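Long-range contacts in uncharacterized DUF364 family protein (Pyrococcus horikoshii, PDB 3NPG), which is of unknown function but belongs to a family of putative heavy-metal chelation proteins and may bind metal ions: residues K219-E224 against E241-V246; Y32-V37 against K225-L230. All blocks are in the same frame, centred on the assembly; numbering follows the deposited sequence.

Contact 1 of 2, residues K219-E224 against E241-V246; sequences KVTNIE and ESIKYV
Lys219 and Val220 pair with Ile243 and Ser242 in an antiparallel beta ladder at one edge of the mixed sheet, where strand 242-248 is added antiparallel beside strand 214-220 and lies outermost within the chain; the other strands all run parallel, in an order consistent with a Rossmann-like fold. Lys219 and Ile243 form a hydrogen-bonded pair: Lys219 N reaches Ile243 O at 3.0 Å, and Ile243 N returns to Lys219 O at 2.9 Å. Val220 and Ser242 make the adjoining non-hydrogen-bonded pair, with Ser242 OG 3.7 Å from Val220 CG2; that hydroxyl is hydrogen-bonded to Phe238 O.

Beyond the ladder, Glu241 O takes over as acceptor. Thr221 N donates to it at 2.9 Å, at an N-H...O angle of 150°, while Thr221 OG1 and Asn222 N add weak bonds, so three donors converge on one carbonyl as the chain leaves the strand. With OG1 placed between the backbone N and the carbonyl carbon (chi1 53°), the hydroxyl faces Glu241 O and the methyl CG2 meets Ile243 CG1 at 3.7 Å, the two side chains crossing at about a right angle. Asn222 and Glu241 run side by side with amide and carboxylate planes 80° apart; the approach is Asn222 CB to Glu241 OE1, 3.4 Å, a packing contact. The amide's strongest partner lies further on, since Asn222 is the N-cap of helix 223-232 and its OD1 accepts from Lys225 N. Tyr245 brings its ring edge to the backbone, CE2 standing 3.6 Å from Lys219 N.

Around this pairing, Lys219 packs on Leu99, Ile243 on Trp104 and Tyr245 on both, and the ladder runs on through a backbone hydrogen bond between Tyr245 and Ser217 of strand 214-220.

Contact 2 of 2, residues Y32-V37 against K225-L230; sequences YTWVLV and KALVKL. With ACT (acetate ion), chain E.
Trp34, Tyr32 and Leu36 meet Leu227 and Leu230 in a buried apolar interface between the three-stranded antiparallel sheet and helix 223-232. The short segments run at 144°, their axes 10.3 Å apart at closest approach, and only side chains meet. With Trp34 CG set between its backbone N and carbonyl carbon (chi1 56°), the indole turns one face to Leu227, whose CD2 sits over it in a CH-pi contact, 3.4 Å from the centroid of the Trp34 six-membered ring and 5° off its normal. The other methyl of that leucine, CD1, touches Leu36 CD2 at 3.8 Å. Leu230 divides its methyls likewise, CD1 lying 3.9 Å from Trp34 CB and CD2 3.9 Å from Tyr32 CB. Replacing Trp34 by an alanine would probably leave Leu227 CD2 without its aromatic face and open a gap between strand and helix. The tyrosine ring turns away from the helix, and its OH donates to acetate OXT at 2.6 Å; the ion, probably from the crystallisation liquor, is also hydrogen-bonded to Thr199 OG1. Strand 32-38 runs between strands 22-27 and 43-49, with Leu45 of the latter touching both Trp34 and Leu230, while Val35 and Val37 pack on helix 79-96.

Helix 223-232 joins the two contacts, whose centres are 11 Å apart. Contact 1 includes the turn and N-cap that start the helix, and contact 2 uses its following turns, so the edge of the mixed sheet and the three-stranded sheet are connected through one short element; Lys225, the capped residue, opens the helical segment of contact 2. Direct packing supports this: Val220 CG1 lies 3.6 Å from Ala226 CB, Glu241 CB lies 3.8 Å from the same Ala226 CB, and Ile223 CG2 lies 3.4 Å from Leu36 CD1. The acetate belongs to the Tyr32 end of contact 2, and no metal ion is part of either contact.

Contact 1 of 2, residues K219-E224 against E241-V246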
loop_
_atom_site.group_PDB
_atom_site.type_symbol
_atom_site.label_atom_id
_atom_site.label_comp_id
_atom_site.label_asym_id
_atom_site.label_seq_id
_atom_site.Cartn_x
_atom_site.Cartn_y
_atom_site.Cartn_z
ATOM N N LYS A 219 8.262 -8.478 -29.413
ATOM C CA LYS A 219 9.681 -8.680 -29.673
ATOM C C LYS A 219 10.355 -7.353 -29.973
ATOM O O LYS A 219 9.862 -6.585 -30.797
ATOM C CB LYS A 219 9.893 -9.674 -30.833
ATOM C CG LYS A 219 11.365 -10.006 -31.092
ATOM C CD LYS A 219 11.535 -11.002 -32.210
ATOM C CE LYS A 219 12.986 -11.327 -32.443
ATOM N NZ LYS A 219 13.159 -12.295 -33.554
ATOM N N VAL A 220 11.496 -7.088 -29.313
ATOM C CA VAL A 220 12.262 -5.857 -29.514
ATOM C C VAL A 220 12.882 -5.827 -30.925
ATOM O O VAL A 220 13.656 -6.718 -31.279
ATOM C CB VAL A 220 13.333 -5.669 -28.411
ATOM C CG1 VAL A 220 14.103 -4.377 -28.619
ATOM C CG2 VAL A 220 12.703 -5.704 -27.021
ATOM N N THR A 221 12.517 -4.810 -31.734
ATOM C CA THR A 221 13.032 -4.659 -33.102
ATOM C C THR A 221 14.336 -3.855 -33.129
ATOM O O THR A 221 15.197 -4.117 -33.962
ATOM C CB THR A 221 11.954 -4.067 -34.032
ATOM O OG1 THR A 221 11.436 -2.862 -33.459
ATOM C CG2 THR A 221 10.825 -5.038 -34.300
ATOM N N ASN A 222 14.476 -2.872 -32.213
ATOM C CA ASN A 222 15.696 -2.072 -32.076
ATOM C C ASN A 222 16.161 -2.128 -30.624
ATOM O O ASN A 222 15.586 -1.461 -29.762
ATOM C CB ASN A 222 15.452 -0.613 -32.520
ATOM C CG ASN A 222 16.720 0.196 -32.739
ATOM O OD1 ASN A 222 17.666 0.169 -31.938
ATOM N ND2 ASN A 222 16.731 0.988 -33.794
ATOM N N ILE A 223 17.155 -2.983 -30.342
ATOM C CA ILE A 223 17.673 -3.203 -28.983
ATOM C C ILE A 223 18.252 -1.916 -28.362
ATOM O O ILE A 223 17.959 -1.611 -27.204
ATOM C CB ILE A 223 18.708 -4.369 -28.969
ATOM C CG1 ILE A 223 18.156 -5.650 -29.686
ATOM C CG2 ILE A 223 19.208 -4.659 -27.553
ATOM C CD1 ILE A 223 17.111 -6.476 -28.921
ATOM N N GLU A 224 19.074 -1.169 -29.132
ATOM C CA GLU A 224 19.723 0.051 -28.638
ATOM C C GLU A 224 18.714 1.129 -28.234
ATOM O O GLU A 224 18.824 1.687 -27.140
ATOM C CB GLU A 224 20.727 0.599 -29.670
ATOM C CG GLU A 224 21.974 -0.261 -29.826
ATOM C CD GLU A 224 22.839 -0.374 -28.582
ATOM O OE1 GLU A 224 23.042 0.656 -27.897
ATOM O OE2 GLU A 224 23.333 -1.492 -28.304
ATOM N N GLU A 241 9.507 0.505 -29.820
ATOM C CA GLU A 241 10.693 -0.126 -30.418
ATOM C C GLU A 241 10.518 -1.649 -30.478
ATOM O O GLU A 241 11.499 -2.385 -30.616
ATOM C CB GLU A 241 11.965 0.246 -29.626
ATOM C CG GLU A 241 12.272 1.737 -29.616
ATOM C CD GLU A 241 12.590 2.356 -30.966
ATOM O OE1 GLU A 241 12.962 1.606 -31.899
ATOM O OE2 GLU A 241 12.553 3.603 -31.065
ATOM N N SER A 242 9.260 -2.115 -30.395
ATOM C CA SER A 242 8.940 -3.535 -30.404
ATOM C C SER A 242 7.742 -3.821 -31.299
ATOM O O SER A 242 7.028 -2.894 -31.689
ATOM C CB SER A 242 8.650 -4.021 -28.986
ATOM O OG SER A 242 9.766 -3.828 -28.134
ATOM N N ILE A 243 7.510 -5.109 -31.620
ATOM C CA ILE A 243 6.339 -5.535 -32.385
ATOM C C ILE A 243 5.501 -6.514 -31.577
ATOM O O ILE A 243 6.024 -7.516 -31.090
ATOM C CB ILE A 243 6.707 -6.090 -33.797
ATOM C CG1 ILE A 243 7.854 -7.123 -33.728
ATOM C CG2 ILE A 243 7.035 -4.954 -34.764
ATOM C CD1 ILE A 243 7.426 -8.524 -33.944
ATOM N N LYS A 244 4.216 -6.193 -31.376
ATOM C CA LYS A 244 3.302 -7.042 -30.617
ATOM C C LYS A 244 2.934 -8.294 -31.411
ATOM O O LYS A 244 2.781 -8.227 -32.625
ATOM C CB LYS A 244 2.039 -6.262 -30.228
ATOM C CG LYS A 244 2.270 -5.225 -29.133
ATOM C CD LYS A 244 0.999 -4.440 -28.825
ATOM C CE LYS A 244 1.232 -3.387 -27.773
ATOM N NZ LYS A 244 0.026 -2.544 -27.561
ATOM N N TYR A 245 2.789 -9.439 -30.725
ATOM C CA TYR A 245 2.422 -10.698 -31.375
ATOM C C TYR A 245 1.559 -11.560 -30.477
ATOM O O TYR A 245 1.653 -11.468 -29.255
ATOM C CB TYR A 245 3.687 -11.490 -31.830
ATOM C CG TYR A 245 4.577 -11.958 -30.690
ATOM C CD1 TYR A 245 4.315 -13.151 -30.017
ATOM C CD2 TYR A 245 5.724 -11.254 -30.341
ATOM C CE1 TYR A 245 5.127 -13.584 -28.970
ATOM C CE2 TYR A 245 6.557 -11.690 -29.311
ATOM C CZ TYR A 245 6.246 -12.847 -28.617
ATOM O OH TYR A 245 7.068 -13.278 -27.603
ATOM N N VAL A 246 0.747 -12.433 -31.086
ATOM C CA VAL A 246 -0.034 -13.440 -30.383
ATOM C C VAL A 246 0.334 -14.803 -30.968
ATOM O O VAL A 246 0.146 -15.023 -32.166
ATOM C CB VAL A 246 -1.565 -13.176 -30.473
ATOM C CG1 VAL A 246 -2.355 -14.319 -29.836
ATOM C CG2 VAL A 246 -1.936 -11.839 -29.830
#

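Contact 2 of 2, residues Y32-V37 against K225-L230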
loop_
_atom_site.group_PDB
_atom_site.type_symbol
_atom_site.label_atom_id
_atom_site.label_comp_id
_atom_site.label_asym_id
_atom_site.label_seq_id
_atom_site.Cartn_x
_atom_site.Cartn_y
_atom_site.Cartn_z
ATOM N N TYR A 32 10.526 -2.101 -16.137
ATOM C CA TYR A 32 10.899 -3.473 -16.443
ATOM C C TYR A 32 12.323 -3.802 -16.092
ATOM O O TYR A 32 13.225 -2.973 -16.274
ATOM C CB TYR A 32 10.639 -3.781 -17.927
ATOM C CG TYR A 32 9.181 -4.003 -18.239
ATOM C CD1 TYR A 32 8.333 -2.932 -18.491
ATOM C CD2 TYR A 32 8.637 -5.283 -18.248
ATOM C CE1 TYR A 32 6.972 -3.126 -18.712
ATOM C CE2 TYR A 32 7.284 -5.491 -18.492
ATOM C CZ TYR A 32 6.452 -4.408 -18.722
ATOM O OH TYR A 32 5.115 -4.604 -18.953
ATOM N N THR A 33 12.538 -5.036 -15.605
ATOM C CA THR A 33 13.857 -5.618 -15.421
ATOM C C THR A 33 14.238 -6.222 -16.758
ATOM O O THR A 33 13.390 -6.831 -17.415
ATOM C CB THR A 33 13.816 -6.691 -14.312
ATOM O OG1 THR A 33 13.515 -6.065 -13.067
ATOM C CG2 THR A 33 15.115 -7.471 -14.200
ATOM N N TRP A 34 15.464 -5.981 -17.217
ATOM C CA TRP A 34 15.880 -6.483 -18.520
ATOM C C TRP A 34 17.191 -7.232 -18.477
ATOM O O TRP A 34 18.028 -6.976 -17.612
ATOM C CB TRP A 34 15.925 -5.353 -19.559
ATOM C CG TRP A 34 16.805 -4.208 -19.178
ATOM C CD1 TRP A 34 16.429 -3.059 -18.547
ATOM C CD2 TRP A 34 18.205 -4.083 -19.441
ATOM N NE1 TRP A 34 17.511 -2.225 -18.398
ATOM C CE2 TRP A 34 18.614 -2.824 -18.949
ATOM C CE3 TRP A 34 19.162 -4.918 -20.046
ATOM C CZ2 TRP A 34 19.939 -2.387 -19.030
ATOM C CZ3 TRP A 34 20.472 -4.481 -20.123
ATOM C CH2 TRP A 34 20.851 -3.233 -19.612
ATOM N N VAL A 35 17.367 -8.173 -19.410
ATOM C CA VAL A 35 18.594 -8.950 -19.556
ATOM C C VAL A 35 18.983 -8.969 -21.028
ATOM O O VAL A 35 18.184 -9.388 -21.874
ATOM C CB VAL A 35 18.441 -10.393 -18.973
ATOM C CG1 VAL A 35 19.571 -11.299 -19.442
ATOM C CG2 VAL A 35 18.365 -10.368 -17.444
ATOM N N LEU A 36 20.175 -8.444 -21.347
ATOM C CA LEU A 36 20.683 -8.418 -22.715
ATOM C C LEU A 36 21.642 -9.598 -22.940
ATOM O O LEU A 36 22.571 -9.796 -22.152
ATOM C CB LEU A 36 21.392 -7.074 -22.991
ATOM C CG LEU A 36 21.866 -6.830 -24.429
ATOM C CD1 LEU A 36 20.703 -6.902 -25.417
ATOM C CD2 LEU A 36 22.580 -5.490 -24.543
ATOM N N VAL A 37 21.372 -10.425 -23.967
ATOM C CA VAL A 37 22.214 -11.592 -24.273
ATOM C C VAL A 37 22.779 -11.518 -25.690
ATOM O O VAL A 37 22.268 -10.761 -26.514
ATOM C CB VAL A 37 21.483 -12.945 -24.013
ATOM C CG1 VAL A 37 21.093 -13.086 -22.546
ATOM C CG2 VAL A 37 20.262 -13.107 -24.927
ATOM N N LYS A 225 17.720 1.408 -29.104
ATOM C CA LYS A 225 16.699 2.428 -28.832
ATOM C C LYS A 225 15.771 2.016 -27.677
ATOM O O LYS A 225 15.385 2.865 -26.869
ATOM C CB LYS A 225 15.890 2.748 -30.095
ATOM C CG LYS A 225 16.671 3.527 -31.144
ATOM C CD LYS A 225 15.741 4.142 -32.182
ATOM C CE LYS A 225 16.496 4.901 -33.243
ATOM N NZ LYS A 225 15.574 5.627 -34.157
ATOM N N ALA A 226 15.436 0.704 -27.587
ATOM C CA ALA A 226 14.583 0.173 -26.520
ATOM C C ALA A 226 15.291 0.209 -25.154
ATOM O O ALA A 226 14.648 0.497 -24.149
ATOM C CB ALA A 226 14.149 -1.242 -26.849
ATOM N N LEU A 227 16.626 -0.058 -25.126
ATOM C CA LEU A 227 17.427 0.009 -23.889
ATOM C C LEU A 227 17.486 1.425 -23.345
ATOM O O LEU A 227 17.427 1.619 -22.133
ATOM C CB LEU A 227 18.854 -0.516 -24.129
ATOM C CG LEU A 227 19.037 -2.024 -24.027
ATOM C CD1 LEU A 227 20.426 -2.422 -24.435
ATOM C CD2 LEU A 227 18.744 -2.513 -22.629
ATOM N N VAL A 228 17.583 2.421 -24.243
ATOM C CA VAL A 228 17.584 3.833 -23.864
ATOM C C VAL A 228 16.284 4.181 -23.140
ATOM O O VAL A 228 16.320 4.791 -22.075
ATOM C CB VAL A 228 17.831 4.750 -25.103
ATOM C CG1 VAL A 228 17.484 6.205 -24.797
ATOM C CG2 VAL A 228 19.271 4.629 -25.591
ATOM N N LYS A 229 15.144 3.716 -23.672
ATOM C CA LYS A 229 13.838 3.976 -23.066
ATOM C C LYS A 229 13.636 3.177 -21.779
ATOM O O LYS A 229 13.087 3.712 -20.817
ATOM C CB LYS A 229 12.702 3.709 -24.072
ATOM C CG LYS A 229 12.801 4.552 -25.362
ATOM C CD LYS A 229 12.462 6.029 -25.130
ATOM C CE LYS A 229 12.501 6.816 -26.415
ATOM N NZ LYS A 229 12.319 8.270 -26.178
ATOM N N LEU A 230 14.121 1.903 -21.737
ATOM C CA LEU A 230 14.017 1.072 -20.518
ATOM C C LEU A 230 14.795 1.711 -19.374
ATOM O O LEU A 230 14.304 1.759 -18.240
ATOM C CB LEU A 230 14.539 -0.360 -20.767
ATOM C CG LEU A 230 13.593 -1.326 -21.483
ATOM C CD1 LEU A 230 14.304 -2.591 -21.840
ATOM C CD2 LEU A 230 12.378 -1.648 -20.631
HETATM C C ACT E . 3.683 -7.648 -18.101
HETATM O O ACT E . 3.727 -8.767 -17.700
HETATM O OXT ACT E . 4.702 -7.078 -18.283
HETATM C CH3 ACT E . 2.342 -6.962 -18.351
#